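Phosphomethylpyrimidine kinase (Pyrococcus furiosus, PDB 2PB9) probably phosphorylates hydroxymethylpyrimidine and its monophosphate and forms thiamine phosphate, the last step probably being that of the ThiN-family C-terminal domain described here. Local coordinates at residues 14-19 against 64-69; 48-53 against 77-82; 102-107 against 167-172. One frame throughout, in Å; residues are numbered along the deposited sequence.

Contact 1 of 3, residues 14-19 against 64-69; sequences NAVREF and VKAVGP
V16 and A66 make the closer of two small apolar contacts between helix 5-21 and strand 64-66. V16 CG1 reaches A66 CB at 4.0 Å. V16 holds CG1 anti to its backbone N (chi1 174°), which sends this methyl from the helix to the strand. One helical turn on, F19 brings in its ring. F19 CE2 lies 4.4 Å from V64 CG2, and the methyl meets the ring obliquely. No hydrogen bond crosses between the two segments. V16, F19 and V64 are buried, so this side of the helix is the closely packed one.

The other side of the helix is polar and looser. R17 points away from the strand and is exposed. Its NH2 donates to N14 OD1 at 3.1 Å, and the oxygen lies nearly in the guanidinium plane. NH1 adds a weak bond to the same oxygen.

I57 of strand 57-59 touches all four contact residues. V53 of strand 50-53 packs on V16 and A66. E20, further along helix 5-21, accepts a hydrogen bond from A66 N. On another flank of the helix, A15, E18 and F19 lean on P176, L180 and I183 of helix 176-185.

Contact 2 of 3, residues 48-53 against 77-82; sequences KDVAGV and HLARAV. With PO4 (phosphate ion), chain C.
L78 N donates to phosphate O4 at 3.1 Å, and the bond is almost straight at 177°. H77 N donates to phosphate O3 at 3.2 Å with the same angle. The two neighbouring backbone N-H groups thus hold two different oxygens of one ion, which would limit its rotation. S75 OG and R56 NE also bond the phosphate. The H77 ring lies obliquely to O3, while L78 CB comes within 3.7 Å of O4. The ion probably came from the crystallisation liquor.

This is an anion held by the N-terminal turn of a helix, here helix 77-86. The helix dipole would probably help to stabilise its charge. A site of this kind is consistent with binding a substrate phosphate, though the ion alone does not prove it. The same helix packs on one face of the mixed sheet, on strand 50-53.

V50 points toward the helix and carries the strand side of that packing. V50 CB faces A79 CB at 3.9 Å. V50 CG1 and V50 CG2 each stand 4.1 Å from A79 CB, so the alanine methyl sits over the valine branch point, evenly between its two methyls. With chi1 at -173°, V50 CG1 stands across from the backbone N and is the branch that meets V82 CG1 at 4.3 Å. V50 also touches V36 and S38 of strand 35-38, and V82 touches S38 as well.

Contact 3 of 3, residues 102-107 against 167-172; sequences REIIEE and PMILVF
Helix 102-114 follows strand 94-98 and packs on the mixed sheet, where strand 168-173 is the next strand over. One residue of that strand, I169, meets two successive residues of the helix. I169 points toward the helix with an extended side chain (chi2 178°). Its end, CD1, makes its close contacts with the helix. I169 CD1 lies 3.9 Å from I104 CG2. The same CD1 lies 3.9 Å from I105 CD1. The strand methyl is therefore shared between a branch methyl and a chain-end methyl of the helix. In both pairs the side chains lie at a slant to each other.

I104 points toward the strand, and its chi1 of -60° puts CG2 opposite the backbone N, facing I169. I105 starts out to the side. Its chi2 of 57° bends the chain, and CD1 comes back nearer to the strand. No hydrogen bond joins the two segments. The three isoleucines are buried.

I169 also packs on I98 of strand 94-98 and on Y158 of strand 154-159, the two neighbours of its strand. I105 touches Y158 too. I104 rests on R26 and L27 of a loop. Further along the strand, V171 packs on K182 and I183 of helix 176-185.

In the fold
Helix 5-21 opens contact 1, which closes at strand 64-66. Between these, segment 48-53 opens contact 2, which closes only at helix 77-86. Contacts 1 and 2 therefore cross along the chain. They also touch in space, where G68 O lies 3.6 Å from V53 CG1. Contact 3 follows in series and closes a longer loop, from helix 102-114 to strand 168-173. Contacts 2 and 3 reach the same mixed sheet, with centres about 20 Å apart. L78 and L170 pack together and link them. Contact 1 ties the first helix to the small two-stranded sheet and does not touch contact 3.

Contact 1 of 3, residues 14-19 against 64-69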
# COMPACT_ATOMS: atom_id res chain seq x y z
N ASN A 14 23.64 27.38 -14.23
CA ASN A 14 23.66 28.49 -13.29
C ASN A 14 22.64 28.25 -12.19
O ASN A 14 22.95 28.35 -11.00
CB ASN A 14 23.33 29.83 -13.97
CG ASN A 14 24.42 30.30 -14.92
OD1 ASN A 14 25.61 30.27 -14.59
ND2 ASN A 14 24.01 30.75 -16.10
N ALA A 15 21.41 27.92 -12.60
CA ALA A 15 20.33 27.67 -11.65
C ALA A 15 20.75 26.62 -10.63
O ALA A 15 20.52 26.77 -9.44
CB ALA A 15 19.08 27.21 -12.40
N VAL A 16 21.38 25.55 -11.11
CA VAL A 16 21.85 24.49 -10.24
C VAL A 16 22.86 25.03 -9.23
O VAL A 16 22.86 24.63 -8.06
CB VAL A 16 22.52 23.36 -11.07
CG1 VAL A 16 23.14 22.32 -10.15
CG2 VAL A 16 21.48 22.70 -11.97
N ARG A 17 23.71 25.95 -9.68
CA ARG A 17 24.70 26.53 -8.79
C ARG A 17 23.98 27.41 -7.78
O ARG A 17 24.28 27.39 -6.59
CB ARG A 17 25.73 27.36 -9.58
CG ARG A 17 27.12 27.34 -8.95
CD ARG A 17 28.08 28.42 -9.46
NE ARG A 17 28.34 28.36 -10.91
CZ ARG A 17 27.58 28.94 -11.83
NH1 ARG A 17 26.51 29.65 -11.47
NH2 ARG A 17 27.90 28.84 -13.12
N GLU A 18 23.00 28.18 -8.24
CA GLU A 18 22.27 29.02 -7.32
C GLU A 18 21.37 28.18 -6.40
O GLU A 18 21.21 28.48 -5.22
CB GLU A 18 21.44 30.07 -8.06
CG GLU A 18 20.68 30.99 -7.12
CD GLU A 18 20.03 32.17 -7.81
OE1 GLU A 18 19.39 31.97 -8.87
OE2 GLU A 18 20.14 33.30 -7.30
N PHE A 19 20.78 27.12 -6.97
CA PHE A 19 19.98 26.26 -6.12
C PHE A 19 20.74 25.76 -4.90
O PHE A 19 20.30 25.87 -3.78
CB PHE A 19 19.44 25.08 -6.92
CG PHE A 19 18.71 24.08 -6.08
CD1 PHE A 19 17.43 24.34 -5.61
CD2 PHE A 19 19.30 22.87 -5.74
CE1 PHE A 19 16.76 23.42 -4.83
CE2 PHE A 19 18.63 21.95 -4.96
CZ PHE A 19 17.36 22.23 -4.50
N VAL A 64 23.34 20.50 0.31
CA VAL A 64 23.04 19.70 -0.85
C VAL A 64 24.23 19.70 -1.80
O VAL A 64 25.09 20.58 -1.73
CB VAL A 64 21.81 20.23 -1.59
CG1 VAL A 64 20.70 20.51 -0.59
CG2 VAL A 64 22.17 21.49 -2.37
N LYS A 65 24.27 18.72 -2.68
CA LYS A 65 25.37 18.63 -3.62
C LYS A 65 24.92 18.00 -4.92
O LYS A 65 24.22 17.00 -4.92
CB LYS A 65 26.51 17.82 -3.00
CG LYS A 65 27.73 17.65 -3.88
CD LYS A 65 28.84 16.94 -3.14
CE LYS A 65 30.01 16.64 -4.06
NZ LYS A 65 31.15 16.03 -3.32
N ALA A 66 25.30 18.63 -6.03
CA ALA A 66 24.98 18.11 -7.35
C ALA A 66 26.11 17.14 -7.61
O ALA A 66 27.26 17.55 -7.72
CB ALA A 66 25.00 19.23 -8.38
N VAL A 67 25.79 15.86 -7.69
CA VAL A 67 26.84 14.86 -7.89
C VAL A 67 27.66 15.03 -9.15
O VAL A 67 28.83 14.69 -9.18
CB VAL A 67 26.27 13.42 -7.88
CG1 VAL A 67 27.38 12.42 -8.17
CG2 VAL A 67 25.63 13.14 -6.53
N GLY A 68 27.04 15.57 -10.20
CA GLY A 68 27.77 15.73 -11.44
C GLY A 68 27.40 16.97 -12.23
O GLY A 68 26.75 17.89 -11.71
N PRO A 69 27.84 17.03 -13.50
CA PRO A 69 27.58 18.14 -14.41
C PRO A 69 26.25 17.99 -15.14
O PRO A 69 25.60 16.93 -15.08
CB PRO A 69 28.75 18.07 -15.36
CG PRO A 69 28.94 16.61 -15.49
CD PRO A 69 28.86 16.13 -14.07

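Contact 2 of 3, residues 48-53 against 77-82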
# COMPACT_ATOMS: atom_id res chain seq x y z
N LYS A 48 16.70 12.37 -24.11
CA LYS A 48 18.02 12.67 -24.64
C LYS A 48 18.08 14.13 -25.06
O LYS A 48 19.16 14.71 -25.14
CB LYS A 48 18.31 11.80 -25.85
CG LYS A 48 19.42 10.78 -25.66
CD LYS A 48 19.02 9.67 -24.71
CE LYS A 48 19.96 8.49 -24.87
NZ LYS A 48 21.40 8.89 -24.76
N ASP A 49 16.91 14.70 -25.32
CA ASP A 49 16.79 16.09 -25.75
C ASP A 49 16.56 17.02 -24.58
O ASP A 49 16.23 18.20 -24.74
CB ASP A 49 15.64 16.23 -26.75
CG ASP A 49 15.76 15.25 -27.90
OD1 ASP A 49 16.85 15.22 -28.50
OD2 ASP A 49 14.78 14.52 -28.19
N VAL A 50 16.72 16.47 -23.38
CA VAL A 50 16.52 17.24 -22.17
C VAL A 50 17.79 17.22 -21.33
O VAL A 50 18.41 16.17 -21.16
CB VAL A 50 15.34 16.66 -21.35
CG1 VAL A 50 15.03 17.57 -20.17
CG2 VAL A 50 14.11 16.50 -22.24
N ALA A 51 18.19 18.38 -20.83
CA ALA A 51 19.40 18.46 -20.02
C ALA A 51 19.06 18.34 -18.53
O ALA A 51 18.13 18.97 -18.04
CB ALA A 51 20.14 19.78 -20.30
N GLY A 52 19.82 17.51 -17.82
CA GLY A 52 19.58 17.31 -16.40
C GLY A 52 20.90 17.17 -15.67
O GLY A 52 21.97 17.18 -16.28
N VAL A 53 20.83 17.04 -14.35
CA VAL A 53 22.04 16.90 -13.56
C VAL A 53 22.41 15.42 -13.44
O VAL A 53 21.62 14.60 -12.95
CB VAL A 53 21.87 17.50 -12.14
CG1 VAL A 53 23.18 17.42 -11.38
CG2 VAL A 53 21.40 18.95 -12.24
N HIS A 77 13.43 10.26 -15.38
CA HIS A 77 12.08 10.39 -14.87
C HIS A 77 11.48 11.80 -14.93
O HIS A 77 10.32 11.96 -15.30
CB HIS A 77 12.04 9.86 -13.44
CG HIS A 77 12.29 8.39 -13.34
ND1 HIS A 77 12.63 7.76 -12.17
CD2 HIS A 77 12.20 7.41 -14.28
CE1 HIS A 77 12.73 6.46 -12.38
NE2 HIS A 77 12.47 6.22 -13.65
N LEU A 78 12.27 12.80 -14.59
CA LEU A 78 11.77 14.16 -14.63
C LEU A 78 11.66 14.62 -16.09
O LEU A 78 10.78 15.42 -16.42
CB LEU A 78 12.70 15.09 -13.85
CG LEU A 78 12.06 16.41 -13.42
CD1 LEU A 78 10.92 16.12 -12.46
CD2 LEU A 78 13.08 17.32 -12.75
N ALA A 79 12.54 14.11 -16.95
CA ALA A 79 12.51 14.50 -18.36
C ALA A 79 11.21 14.07 -19.02
O ALA A 79 10.62 14.81 -19.80
CB ALA A 79 13.70 13.89 -19.10
N ARG A 80 10.78 12.85 -18.71
CA ARG A 80 9.53 12.33 -19.26
C ARG A 80 8.38 13.20 -18.76
O ARG A 80 7.45 13.48 -19.50
CB ARG A 80 9.32 10.88 -18.82
CG ARG A 80 9.97 9.83 -19.73
CD ARG A 80 11.01 8.98 -19.00
NE ARG A 80 10.44 8.21 -17.89
CZ ARG A 80 10.23 6.89 -17.92
NH1 ARG A 80 10.55 6.18 -19.00
NH2 ARG A 80 9.68 6.29 -16.86
N ALA A 81 8.46 13.61 -17.51
CA ALA A 81 7.43 14.45 -16.92
C ALA A 81 7.33 15.80 -17.64
O ALA A 81 6.24 16.20 -18.07
CB ALA A 81 7.74 14.68 -15.45
N VAL A 82 8.46 16.49 -17.77
CA VAL A 82 8.48 17.79 -18.43
C VAL A 82 8.14 17.63 -19.90
O VAL A 82 7.45 18.47 -20.48
CB VAL A 82 9.87 18.50 -18.27
CG1 VAL A 82 10.80 18.14 -19.41
CG2 VAL A 82 9.68 19.98 -18.23
P PO4 C . 15.82 11.43 -12.69
O1 PO4 C . 15.09 11.44 -11.39
O2 PO4 C . 17.23 11.86 -12.47
O3 PO4 C . 15.81 10.02 -13.23
O4 PO4 C . 15.15 12.35 -13.65

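Contact 3 of 3, residues 102-107 against 167-172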
# COMPACT_ATOMS: atom_id res chain seq x y z
N ARG A 102 3.71 17.00 4.63
CA ARG A 102 2.59 17.87 5.00
C ARG A 102 2.98 19.33 5.02
O ARG A 102 2.34 20.18 4.41
CB ARG A 102 2.04 17.48 6.37
CG ARG A 102 3.09 17.30 7.46
CD ARG A 102 2.52 17.59 8.87
NE ARG A 102 3.46 17.19 9.92
CZ ARG A 102 3.32 16.11 10.69
NH1 ARG A 102 2.26 15.30 10.55
NH2 ARG A 102 4.25 15.82 11.60
N GLU A 103 4.06 19.63 5.72
CA GLU A 103 4.53 20.99 5.84
C GLU A 103 4.80 21.66 4.49
O GLU A 103 4.26 22.73 4.20
CB GLU A 103 5.78 21.02 6.70
CG GLU A 103 6.06 22.36 7.34
CD GLU A 103 6.88 22.22 8.61
OE1 GLU A 103 6.42 21.53 9.54
OE2 GLU A 103 7.99 22.81 8.67
N ILE A 104 5.63 21.02 3.67
CA ILE A 104 5.98 21.60 2.38
C ILE A 104 4.77 21.82 1.50
O ILE A 104 4.59 22.90 0.93
CB ILE A 104 7.01 20.71 1.64
CG1 ILE A 104 8.28 20.60 2.49
CG2 ILE A 104 7.33 21.31 0.27
CD1 ILE A 104 9.34 19.73 1.91
N ILE A 105 3.91 20.82 1.40
CA ILE A 105 2.73 20.96 0.58
C ILE A 105 1.79 22.03 1.15
O ILE A 105 1.30 22.88 0.40
CB ILE A 105 2.02 19.61 0.43
CG1 ILE A 105 1.04 19.68 -0.74
CG2 ILE A 105 1.31 19.24 1.71
CD1 ILE A 105 1.69 20.07 -2.07
N GLU A 106 1.54 22.02 2.47
CA GLU A 106 0.65 23.03 3.06
C GLU A 106 1.20 24.41 2.71
O GLU A 106 0.47 25.30 2.27
CB GLU A 106 0.59 22.93 4.59
CG GLU A 106 0.24 21.57 5.22
CD GLU A 106 -0.92 20.84 4.55
OE1 GLU A 106 -1.84 21.52 4.03
OE2 GLU A 106 -0.91 19.58 4.55
N GLU A 107 2.50 24.58 2.93
CA GLU A 107 3.16 25.85 2.66
C GLU A 107 3.17 26.21 1.18
O GLU A 107 3.16 27.40 0.83
CB GLU A 107 4.59 25.81 3.22
CG GLU A 107 4.67 25.97 4.76
CD GLU A 107 3.36 25.65 5.51
OE1 GLU A 107 2.41 26.47 5.44
OE2 GLU A 107 3.29 24.59 6.18
N PRO A 167 6.51 9.74 -2.37
CA PRO A 167 5.75 10.87 -2.90
C PRO A 167 6.69 11.96 -3.44
O PRO A 167 7.82 12.08 -3.01
CB PRO A 167 4.95 11.33 -1.68
CG PRO A 167 5.91 11.10 -0.56
CD PRO A 167 6.47 9.73 -0.89
N MSE A 168 6.20 12.74 -4.39
CA MSE A 168 6.98 13.81 -4.98
C MSE A 168 6.17 15.05 -5.25
O MSE A 168 4.94 15.01 -5.38
CB MSE A 168 7.57 13.38 -6.33
CG MSE A 168 8.89 12.66 -6.28
SE MSE A 168 10.21 13.61 -5.24
CE MSE A 168 10.81 12.09 -4.20
N ILE A 169 6.88 16.16 -5.34
CA ILE A 169 6.28 17.44 -5.65
C ILE A 169 7.09 17.91 -6.85
O ILE A 169 8.32 18.03 -6.78
CB ILE A 169 6.40 18.44 -4.47
CG1 ILE A 169 5.41 18.05 -3.36
CG2 ILE A 169 6.17 19.88 -4.94
CD1 ILE A 169 5.47 18.93 -2.12
N LEU A 170 6.40 18.14 -7.96
CA LEU A 170 7.04 18.63 -9.18
C LEU A 170 6.59 20.08 -9.38
O LEU A 170 5.42 20.42 -9.20
CB LEU A 170 6.62 17.77 -10.38
CG LEU A 170 6.68 16.26 -10.17
CD1 LEU A 170 6.19 15.55 -11.41
CD2 LEU A 170 8.10 15.83 -9.85
N VAL A 171 7.55 20.93 -9.73
CA VAL A 171 7.26 22.33 -9.99
C VAL A 171 7.86 22.66 -11.33
O VAL A 171 9.04 22.39 -11.58
CB VAL A 171 7.84 23.24 -8.89
CG1 VAL A 171 9.11 22.65 -8.34
CG2 VAL A 171 8.10 24.63 -9.45
N PHE A 172 7.04 23.29 -12.20
CA PHE A 172 7.44 23.59 -13.56
C PHE A 172 7.60 25.09 -13.76
O PHE A 172 7.01 25.92 -13.10
CB PHE A 172 6.42 23.04 -14.55
CG PHE A 172 6.09 21.59 -14.33
CD1 PHE A 172 5.36 21.20 -13.23
CD2 PHE A 172 6.52 20.63 -15.23
CE1 PHE A 172 5.05 19.87 -13.02
CE2 PHE A 172 6.22 19.30 -15.03
CZ PHE A 172 5.49 18.91 -13.92